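PDB 4ZCF: type III restriction-modification enzyme EcoP15I Mod subunit from Escherichia coli, which binds the DNA site 5'-CAGCAG-3' and methylates its second adenine on N6 using S-adenosyl-L-methionine, and is required with the Res subunit for DNA restriction. Local coordinates for residues Ile120-Pro125 with Leu438-Gly443. Residues are numbered along the deposited sequence; the frame is centred on the assembly and turned at random.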
ATOM      1  N   ILE A 120     -11.714   3.074  -1.753  1.00 27.75           N
ATOM      2  CA  ILE A 120     -11.630   4.478  -2.087  1.00 26.33           C
ATOM      3  C   ILE A 120     -11.324   4.569  -3.556  1.00 34.30           C
ATOM      4  O   ILE A 120     -10.367   3.950  -4.021  1.00 34.30           O
ATOM      5  CB  ILE A 120     -10.564   5.244  -1.253  1.00 27.81           C
ATOM      6  CG1 ILE A 120     -10.890   5.190   0.286  1.00 27.07           C
ATOM      7  CG2 ILE A 120     -10.366   6.692  -1.775  1.00 24.04           C
ATOM      8  CD1 ILE A 120      -9.859   5.903   1.197  1.00 17.43           C
ATOM      9  N   TYR A 121     -12.158   5.310  -4.307  1.00 33.30           N
ATOM     10  CA  TYR A 121     -11.891   5.644  -5.698  1.00 32.47           C
ATOM     11  C   TYR A 121     -11.833   7.149  -5.754  1.00 34.19           C
ATOM     12  O   TYR A 121     -12.747   7.794  -5.280  1.00 34.73           O
ATOM     13  CB  TYR A 121     -12.946   5.124  -6.705  1.00 34.39           C
ATOM     14  CG  TYR A 121     -12.643   5.657  -8.097  1.00 35.52           C
ATOM     15  CD1 TYR A 121     -11.505   5.236  -8.792  1.00 36.68           C
ATOM     16  CD2 TYR A 121     -13.365   6.722  -8.626  1.00 35.90           C
ATOM     17  CE1 TYR A 121     -11.147   5.804 -10.010  1.00 33.41           C
ATOM     18  CE2 TYR A 121     -12.984   7.330  -9.821  1.00 37.18           C
ATOM     19  CZ  TYR A 121     -11.894   6.844 -10.524  1.00 38.78           C
ATOM     20  OH  TYR A 121     -11.527   7.414 -11.710  1.00 37.09           O
ATOM     21  N   ILE A 122     -10.791   7.714  -6.328  1.00 31.04           N
ATOM     22  CA  ILE A 122     -10.682   9.171  -6.485  1.00 30.74           C
ATOM     23  C   ILE A 122     -10.185   9.568  -7.866  1.00 32.57           C
ATOM     24  O   ILE A 122      -9.336   8.892  -8.429  1.00 29.85           O
ATOM     25  CB  ILE A 122      -9.932   9.954  -5.345  1.00 32.78           C
ATOM     26  CG1 ILE A 122      -8.581   9.346  -4.966  1.00 31.44           C
ATOM     27  CG2 ILE A 122     -10.828  10.228  -4.153  1.00 33.01           C
ATOM     28  CD1 ILE A 122      -7.557  10.424  -4.438  1.00 31.78           C
ATOM     29  N   ASP A 123     -10.740  10.659  -8.415  1.00 31.35           N
ATOM     30  CA  ASP A 123     -10.289  11.227  -9.681  1.00 32.12           C
ATOM     31  C   ASP A 123      -9.771  12.634  -9.333  1.00 38.89           C
ATOM     32  O   ASP A 123     -10.525  13.606  -9.345  1.00 39.98           O
ATOM     33  CB  ASP A 123     -11.399  11.217 -10.731  1.00 33.67           C
ATOM     34  CG  ASP A 123     -11.103  11.897 -12.051  1.00 45.70           C
ATOM     35  OD1 ASP A 123      -9.924  11.914 -12.461  1.00 48.72           O
ATOM     36  OD2 ASP A 123     -12.071  12.329 -12.725  1.00 48.69           O
ATOM     37  N   PRO A 124      -8.502  12.745  -8.897  1.00 35.55           N
ATOM     38  CA  PRO A 124      -7.994  14.057  -8.497  1.00 35.39           C
ATOM     39  C   PRO A 124      -7.677  14.914  -9.715  1.00 38.33           C
ATOM     40  O   PRO A 124      -7.692  14.396 -10.830  1.00 38.47           O
ATOM     41  CB  PRO A 124      -6.737  13.703  -7.700  1.00 36.95           C
ATOM     42  CG  PRO A 124      -6.222  12.482  -8.355  1.00 41.61           C
ATOM     43  CD  PRO A 124      -7.460  11.707  -8.763  1.00 37.76           C
ATOM     44  N   PRO A 125      -7.410  16.220  -9.562  1.00 33.35           N
ATOM     45  CA  PRO A 125      -6.983  16.982 -10.744  1.00 31.63           C
ATOM     46  C   PRO A 125      -5.616  16.441 -11.188  1.00 37.50           C
ATOM     47  O   PRO A 125      -4.747  16.099 -10.360  1.00 37.86           O
ATOM     48  CB  PRO A 125      -6.918  18.434 -10.252  1.00 33.24           C
ATOM     49  CG  PRO A 125      -6.784  18.356  -8.763  1.00 38.97           C
ATOM     50  CD  PRO A 125      -7.348  17.025  -8.315  1.00 35.05           C
ATOM     51  N   LEU A 438     -15.805   5.181  -0.949  1.00 32.17           N
ATOM     52  CA  LEU A 438     -15.585   6.604  -0.720  1.00 31.68           C
ATOM     53  C   LEU A 438     -14.922   7.362  -1.870  1.00 37.01           C
ATOM     54  O   LEU A 438     -13.871   6.960  -2.351  1.00 37.25           O
ATOM     55  CB  LEU A 438     -14.869   6.840   0.641  1.00 31.32           C
ATOM     56  CG  LEU A 438     -14.390   8.269   0.954  1.00 34.62           C
ATOM     57  CD1 LEU A 438     -15.512   9.132   1.473  1.00 34.40           C
ATOM     58  CD2 LEU A 438     -13.232   8.278   1.908  1.00 34.20           C
ATOM     59  N   ASP A 439     -15.528   8.478  -2.292  1.00 34.31           N
ATOM     60  CA  ASP A 439     -14.949   9.358  -3.321  1.00 34.36           C
ATOM     61  C   ASP A 439     -14.904  10.750  -2.735  1.00 38.26           C
ATOM     62  O   ASP A 439     -15.948  11.318  -2.487  1.00 39.52           O
ATOM     63  CB  ASP A 439     -15.752   9.343  -4.650  1.00 35.25           C
ATOM     64  CG  ASP A 439     -15.032   9.930  -5.857  1.00 41.30           C
ATOM     65  OD1 ASP A 439     -14.210  10.870  -5.680  1.00 44.48           O
ATOM     66  OD2 ASP A 439     -15.242   9.429  -6.959  1.00 42.77           O
ATOM     67  N   PHE A 440     -13.721  11.277  -2.452  1.00 34.85           N
ATOM     68  CA  PHE A 440     -13.605  12.615  -1.858  1.00 34.11           C
ATOM     69  C   PHE A 440     -13.310  13.743  -2.853  1.00 38.62           C
ATOM     70  O   PHE A 440     -13.105  14.873  -2.446  1.00 39.29           O
ATOM     71  CB  PHE A 440     -12.744  12.623  -0.579  1.00 35.48           C
ATOM     72  CG  PHE A 440     -11.343  12.056  -0.696  1.00 34.69           C
ATOM     73  CD1 PHE A 440     -10.265  12.880  -1.031  1.00 36.72           C
ATOM     74  CD2 PHE A 440     -11.093  10.722  -0.419  1.00 32.43           C
ATOM     75  CE1 PHE A 440      -8.969  12.358  -1.137  1.00 36.46           C
ATOM     76  CE2 PHE A 440      -9.798  10.204  -0.510  1.00 35.00           C
ATOM     77  CZ  PHE A 440      -8.745  11.020  -0.880  1.00 33.61           C
ATOM     78  N   PHE A 441     -13.361  13.432  -4.169  1.00 36.03           N
ATOM     79  CA  PHE A 441     -13.262  14.347  -5.320  1.00 35.58           C
ATOM     80  C   PHE A 441     -14.465  13.962  -6.184  1.00 39.79           C
ATOM     81  O   PHE A 441     -14.270  13.592  -7.343  1.00 41.22           O
ATOM     82  CB  PHE A 441     -11.947  14.151  -6.126  1.00 36.97           C
ATOM     83  CG  PHE A 441     -10.699  14.714  -5.480  1.00 39.00           C
ATOM     84  CD1 PHE A 441     -10.426  16.082  -5.525  1.00 42.02           C
ATOM     85  CD2 PHE A 441      -9.809  13.885  -4.804  1.00 39.79           C
ATOM     86  CE1 PHE A 441      -9.275  16.596  -4.926  1.00 42.79           C
ATOM     87  CE2 PHE A 441      -8.666  14.409  -4.198  1.00 41.88           C
ATOM     88  CZ  PHE A 441      -8.403  15.759  -4.264  1.00 40.05           C
ATOM     89  N   ALA A 442     -15.708  13.988  -5.608  1.00 33.64           N
ATOM     90  CA  ALA A 442     -16.952  13.568  -6.271  1.00 33.82           C
ATOM     91  C   ALA A 442     -17.037  13.837  -7.781  1.00 43.27           C
ATOM     92  O   ALA A 442     -17.460  12.954  -8.550  1.00 43.05           O
ATOM     93  CB  ALA A 442     -18.168  14.151  -5.562  1.00 34.26           C
ATOM     94  N   GLY A 443     -16.618  15.046  -8.168  1.00 42.42           N
ATOM     95  CA  GLY A 443     -16.648  15.543  -9.530  1.00 43.12           C
ATOM     96  C   GLY A 443     -18.075  15.823  -9.939  1.00 48.25           C
ATOM     97  O   GLY A 443     -18.675  16.781  -9.466  1.00 48.83           O
TER
HETATM   98  O   HOH W   1     -13.567  11.130  -8.355  1.00 39.41           O
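Tyr121 N donates a hydrogen bond to Leu438 O on the adjacent strand (3.1 Å, N-H...O angle 146°), with a weak C-H...O contact from Ile120 CA beside it. This parallel pairing joins strands 117-122 and 434-439 inside the large sheet of the Rossmann-like methylase domain. Beyond it the chains part, and a water bridges the two segments: it accepts from Asp123 N at 2.9 Å and lies 2.8 Å from Asp439 OD2 and from Phe441 O, placed to donate to either. A chi1 of -165° swings the Asp439 carboxylate alongside Tyr121, OD2 near CD2, with the carboxylate plane nearly perpendicular to the ring. OD1 closes an Asx turn, taking Phe441 N at 3.1 Å on its anti side, while Thr447 holds OD2. On the other side of the sheet, Ile122 CG2 stands squarely over the Phe440 ring, 3.7 Å from its centroid in a CH-pi contact; Ile122 CD1 and Ile120 CG2 also press on this ring, with Leu106 and Ala185 of the flanking helices packed against it. The same Ile122 CG2 meets the Phe441 ring at its edge, near the ring plane. Over one face of Phe441 sits Pro124, CA 4.1 Å from the centroid, and Pro125 CD reaches CE1. Were Phe440 an alanine, the Ile122 methyl would probably lose the ring it rests on, leaving a gap toward helices 102-113 and 171-188. The contact thus ties the Asp-Pro-Pro-Tyr signature of amino-methyltransferases, predicted here to bind S-adenosylmethionine, to the glycine-containing loop 440-443 after the neighbouring strand, consistent with the cofactor-binding motif of this family; water and carboxylate probably fix its polar side, and aromatic and proline packing its apolar side.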